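Local coordinates for effector protein HopAB2 (Pseudomonas syringae, PDB 2FD4), which acts as a virulence effector that suppresses programmed cell death in susceptible plants, its C-terminal domain, the piece here, being a U-box-like E3 ubiquitin ligase, at residues A[61-75]-A[108-120]. Sequence-based numbering, arbitrary orientation.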
# COMPACT_ATOMS: atom_id res chain seq x y z
N VAL A 61 5.30 -0.17 3.18
CA VAL A 61 4.55 -1.39 2.94
C VAL A 61 3.09 -1.32 3.30
O VAL A 61 2.72 -1.04 4.46
CB VAL A 61 5.19 -2.58 3.68
CG1 VAL A 61 4.45 -3.84 3.37
CG2 VAL A 61 6.66 -2.75 3.22
N ILE A 62 2.25 -1.59 2.32
CA ILE A 62 0.82 -1.62 2.56
C ILE A 62 0.24 -2.92 2.00
O ILE A 62 0.83 -3.57 1.10
CB ILE A 62 0.13 -0.43 1.92
CG1 ILE A 62 0.35 -0.44 0.39
CG2 ILE A 62 0.61 0.84 2.53
CD1 ILE A 62 -0.54 0.57 -0.35
N GLY A 63 -0.94 -3.23 2.48
CA GLY A 63 -1.86 -4.10 1.76
C GLY A 63 -2.94 -3.30 1.13
O GLY A 63 -3.51 -2.37 1.74
N LEU A 64 -3.20 -3.58 -0.15
CA LEU A 64 -4.24 -2.91 -0.88
C LEU A 64 -5.38 -3.90 -1.05
O LEU A 64 -5.22 -4.94 -1.65
CB LEU A 64 -3.77 -2.43 -2.28
CG LEU A 64 -4.67 -1.42 -3.00
CD1 LEU A 64 -4.65 -0.06 -2.37
CD2 LEU A 64 -4.30 -1.34 -4.51
N ALA A 65 -6.56 -3.52 -0.57
CA ALA A 65 -7.79 -4.29 -0.73
C ALA A 65 -8.39 -4.15 -2.12
O ALA A 65 -8.22 -3.15 -2.79
CB ALA A 65 -8.82 -3.84 0.27
N GLY A 66 -9.18 -5.16 -2.51
CA GLY A 66 -9.90 -5.05 -3.79
C GLY A 66 -11.21 -4.30 -3.72
O GLY A 66 -11.74 -3.88 -4.73
N ASN A 67 -11.76 -4.17 -2.51
CA ASN A 67 -12.95 -3.36 -2.30
C ASN A 67 -12.73 -2.40 -1.18
O ASN A 67 -12.03 -2.76 -0.21
CB ASN A 67 -14.13 -4.27 -2.04
CG ASN A 67 -14.31 -5.23 -3.20
OD1 ASN A 67 -14.75 -4.83 -4.27
ND2 ASN A 67 -13.84 -6.47 -3.03
N PRO A 68 -13.31 -1.19 -1.30
CA PRO A 68 -13.16 -0.18 -0.27
C PRO A 68 -14.08 -0.37 0.94
O PRO A 68 -15.22 -0.87 0.81
CB PRO A 68 -13.52 1.10 -1.02
CG PRO A 68 -14.51 0.71 -1.98
CD PRO A 68 -14.13 -0.69 -2.43
N THR A 69 -13.63 0.05 2.11
CA THR A 69 -14.53 0.20 3.23
C THR A 69 -14.17 1.45 3.98
O THR A 69 -13.01 1.89 3.96
CB THR A 69 -14.52 -0.98 4.22
OG1 THR A 69 -15.34 -0.66 5.36
CG2 THR A 69 -13.12 -1.30 4.69
N ASP A 70 -15.19 1.99 4.64
CA ASP A 70 -15.06 3.27 5.31
C ASP A 70 -13.80 3.22 6.13
O ASP A 70 -13.38 2.11 6.71
CB ASP A 70 -16.31 3.65 6.14
CG ASP A 70 -16.27 3.10 7.59
OD1 ASP A 70 -15.79 1.89 7.70
OD2 ASP A 70 -16.74 3.84 8.60
N THR A 71 -13.17 4.46 6.11
CA THR A 71 -12.02 4.74 6.91
C THR A 71 -12.34 4.51 8.40
O THR A 71 -13.00 5.31 9.09
CB THR A 71 -11.49 6.14 6.62
OG1 THR A 71 -12.55 6.96 6.06
CG2 THR A 71 -10.37 6.05 5.65
N SER A 72 -11.99 3.29 8.75
CA SER A 72 -11.95 2.67 10.06
C SER A 72 -13.24 2.00 10.56
O SER A 72 -13.85 2.34 11.55
CB SER A 72 -11.16 3.46 11.06
OG SER A 72 -10.29 2.56 11.75
N GLN A 73 -13.63 1.03 9.75
CA GLN A 73 -13.83 -0.35 10.17
C GLN A 73 -12.43 -0.96 10.01
O GLN A 73 -11.76 -0.75 8.94
CB GLN A 73 -14.74 -1.10 9.19
CG GLN A 73 -16.15 -0.60 9.12
CD GLN A 73 -17.02 -1.14 10.24
OE1 GLN A 73 -16.69 -2.16 10.89
NE2 GLN A 73 -18.14 -0.47 10.48
N PRO A 74 -11.95 -1.74 11.00
CA PRO A 74 -10.73 -2.53 10.66
C PRO A 74 -10.84 -3.58 9.51
O PRO A 74 -11.95 -3.99 9.13
CB PRO A 74 -10.36 -3.21 11.99
CG PRO A 74 -11.02 -2.40 13.04
CD PRO A 74 -12.32 -1.89 12.42
N TYR A 75 -9.68 -4.00 8.98
CA TYR A 75 -9.63 -4.96 7.85
C TYR A 75 -10.53 -6.20 8.09
O TYR A 75 -10.58 -6.71 9.20
CB TYR A 75 -8.18 -5.44 7.57
CG TYR A 75 -8.16 -6.50 6.47
CD1 TYR A 75 -8.26 -6.14 5.14
CD2 TYR A 75 -8.16 -7.87 6.79
CE1 TYR A 75 -8.27 -7.12 4.11
CE2 TYR A 75 -8.19 -8.86 5.77
CZ TYR A 75 -8.27 -8.47 4.46
OH TYR A 75 -8.30 -9.44 3.46
N LEU A 108 -8.92 4.94 -8.36
CA LEU A 108 -8.11 4.96 -7.13
C LEU A 108 -7.16 6.17 -7.21
O LEU A 108 -6.40 6.33 -8.16
CB LEU A 108 -7.30 3.69 -6.99
CG LEU A 108 -6.59 3.43 -5.66
CD1 LEU A 108 -7.60 3.19 -4.58
CD2 LEU A 108 -5.70 2.25 -5.75
N ASN A 109 -7.24 7.02 -6.20
CA ASN A 109 -6.55 8.32 -6.17
C ASN A 109 -6.40 8.78 -4.70
O ASN A 109 -6.71 8.00 -3.77
CB ASN A 109 -7.34 9.34 -7.06
CG ASN A 109 -8.79 9.47 -6.66
OD1 ASN A 109 -9.16 9.19 -5.53
ND2 ASN A 109 -9.67 9.87 -7.63
N ALA A 110 -5.89 10.00 -4.50
CA ALA A 110 -5.72 10.58 -3.14
C ALA A 110 -7.01 10.59 -2.37
O ALA A 110 -7.04 10.41 -1.15
CB ALA A 110 -5.15 12.01 -3.19
N GLU A 111 -8.11 10.82 -3.09
CA GLU A 111 -9.37 10.97 -2.48
C GLU A 111 -9.82 9.71 -1.74
O GLU A 111 -10.40 9.81 -0.67
CB GLU A 111 -10.40 11.39 -3.54
CG GLU A 111 -10.24 12.79 -4.09
CD GLU A 111 -8.88 13.15 -4.75
OE1 GLU A 111 -8.35 12.36 -5.55
OE2 GLU A 111 -8.37 14.29 -4.50
N ASN A 112 -9.60 8.52 -2.29
CA ASN A 112 -10.12 7.29 -1.68
C ASN A 112 -9.07 6.23 -1.26
O ASN A 112 -9.42 5.14 -0.81
CB ASN A 112 -11.16 6.64 -2.61
CG ASN A 112 -10.54 6.03 -3.88
OD1 ASN A 112 -9.38 6.28 -4.23
ND2 ASN A 112 -11.35 5.23 -4.60
N ILE A 113 -7.77 6.54 -1.35
CA ILE A 113 -6.76 5.48 -1.10
C ILE A 113 -6.90 4.89 0.32
O ILE A 113 -6.71 3.69 0.55
CB ILE A 113 -5.32 6.03 -1.35
CG1 ILE A 113 -4.28 4.93 -1.15
CG2 ILE A 113 -5.03 7.19 -0.47
CD1 ILE A 113 -4.40 3.80 -2.09
N ALA A 114 -7.31 5.72 1.28
CA ALA A 114 -7.34 5.28 2.68
C ALA A 114 -8.46 4.25 2.92
O ALA A 114 -8.40 3.51 3.89
CB ALA A 114 -7.50 6.42 3.59
N LYS A 115 -9.41 4.19 2.00
CA LYS A 115 -10.51 3.20 2.03
C LYS A 115 -10.03 1.84 1.51
O LYS A 115 -10.70 0.78 1.75
CB LYS A 115 -11.68 3.69 1.18
CG LYS A 115 -12.28 5.00 1.62
CD LYS A 115 -13.46 5.41 0.74
CE LYS A 115 -13.72 6.94 0.85
NZ LYS A 115 -14.85 7.40 -0.04
N TYR A 116 -8.88 1.84 0.83
CA TYR A 116 -8.36 0.63 0.28
C TYR A 116 -7.08 0.17 0.90
O TYR A 116 -6.83 -1.01 0.82
CB TYR A 116 -8.10 0.78 -1.23
CG TYR A 116 -9.30 0.85 -2.14
CD1 TYR A 116 -9.71 -0.27 -2.84
CD2 TYR A 116 -9.92 2.05 -2.42
CE1 TYR A 116 -10.73 -0.23 -3.69
CE2 TYR A 116 -10.96 2.12 -3.32
CZ TYR A 116 -11.36 0.95 -3.95
OH TYR A 116 -12.37 0.92 -4.85
N ALA A 117 -6.24 1.09 1.40
CA ALA A 117 -4.85 0.75 1.80
C ALA A 117 -4.71 0.61 3.32
O ALA A 117 -5.31 1.39 4.08
CB ALA A 117 -3.86 1.77 1.27
N PHE A 118 -3.93 -0.39 3.72
CA PHE A 118 -3.66 -0.70 5.14
C PHE A 118 -2.15 -0.69 5.32
O PHE A 118 -1.43 -1.29 4.52
CB PHE A 118 -4.23 -2.07 5.47
CG PHE A 118 -5.70 -2.09 5.41
CD1 PHE A 118 -6.44 -1.80 6.54
CD2 PHE A 118 -6.36 -2.34 4.21
CE1 PHE A 118 -7.82 -1.78 6.50
CE2 PHE A 118 -7.75 -2.30 4.15
CZ PHE A 118 -8.48 -2.03 5.31
N ARG A 119 -1.65 0.10 6.26
CA ARG A 119 -0.23 0.09 6.59
C ARG A 119 0.16 -1.11 7.47
O ARG A 119 -0.48 -1.38 8.50
CB ARG A 119 0.13 1.42 7.27
CG ARG A 119 1.50 1.45 7.80
CD ARG A 119 1.92 2.85 8.11
NE ARG A 119 1.35 3.29 9.33
CZ ARG A 119 1.85 3.12 10.56
NH1 ARG A 119 3.03 2.50 10.78
NH2 ARG A 119 1.17 3.57 11.59
N ILE A 120 1.19 -1.86 7.04
CA ILE A 120 1.61 -3.03 7.80
C ILE A 120 2.66 -2.61 8.84
O ILE A 120 3.68 -2.00 8.51
CB ILE A 120 2.15 -4.15 6.90
CG1 ILE A 120 1.21 -4.40 5.71
CG2 ILE A 120 2.32 -5.45 7.70
CD1 ILE A 120 -0.27 -4.49 6.08
O HOH W 1 4.64 -0.59 6.67
O HOH W 2 -11.80 -2.09 -6.54
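Gly63 and Phe118 form the hydrogen-bonded pair at the middle of an antiparallel ladder, Phe118 N giving its proton to Gly63 O at 2.8 Å and Gly63 N returning one to Phe118 O. Just beyond the last bridge, Leu64 with Ala117, a further backbone bond joins Ala65 N to Tyr116 O, nearly straight (176°); at the other end Ile120 N bonds Val61 O. Both faces of the strand pair are closely packed. On one, with CG anti to its backbone N (chi1 -166°), Leu64 lays CD1 on Tyr116 CB at 3.7 Å and against Ile113 CD1, while CD2 meets Leu108 CD2 tip to tip; Ile62 CD1 rests on Ala117 CB, 3.9 Å away. On the opposite face Phe118 takes the edge of the Tyr75 ring, planes at 87°, with Tyr75 CB also over that ring face. Tyr75 OH is anchored by Asp82 N.

Past the strand the contact opens to solvent, although Pro68 still packs closely beside Tyr116, CB over one ring face 3.8 Å from the centroid, and Thr69 N bonds Lys115 O at 3.0 Å. Farther out, exposed Thr71 reaches back with CG2 to Ala114 CB, 3.6 Å away.

Leu64 also sits about 4 Å, side chain to side chain, from Pro102, a proposed E2-binding residue. Flanked by 18-21 and 83-87, strands 61-65 and 117-121 are the central pair of the four-stranded sheet in this U-box-like, RING-related ubiquitin ligase domain.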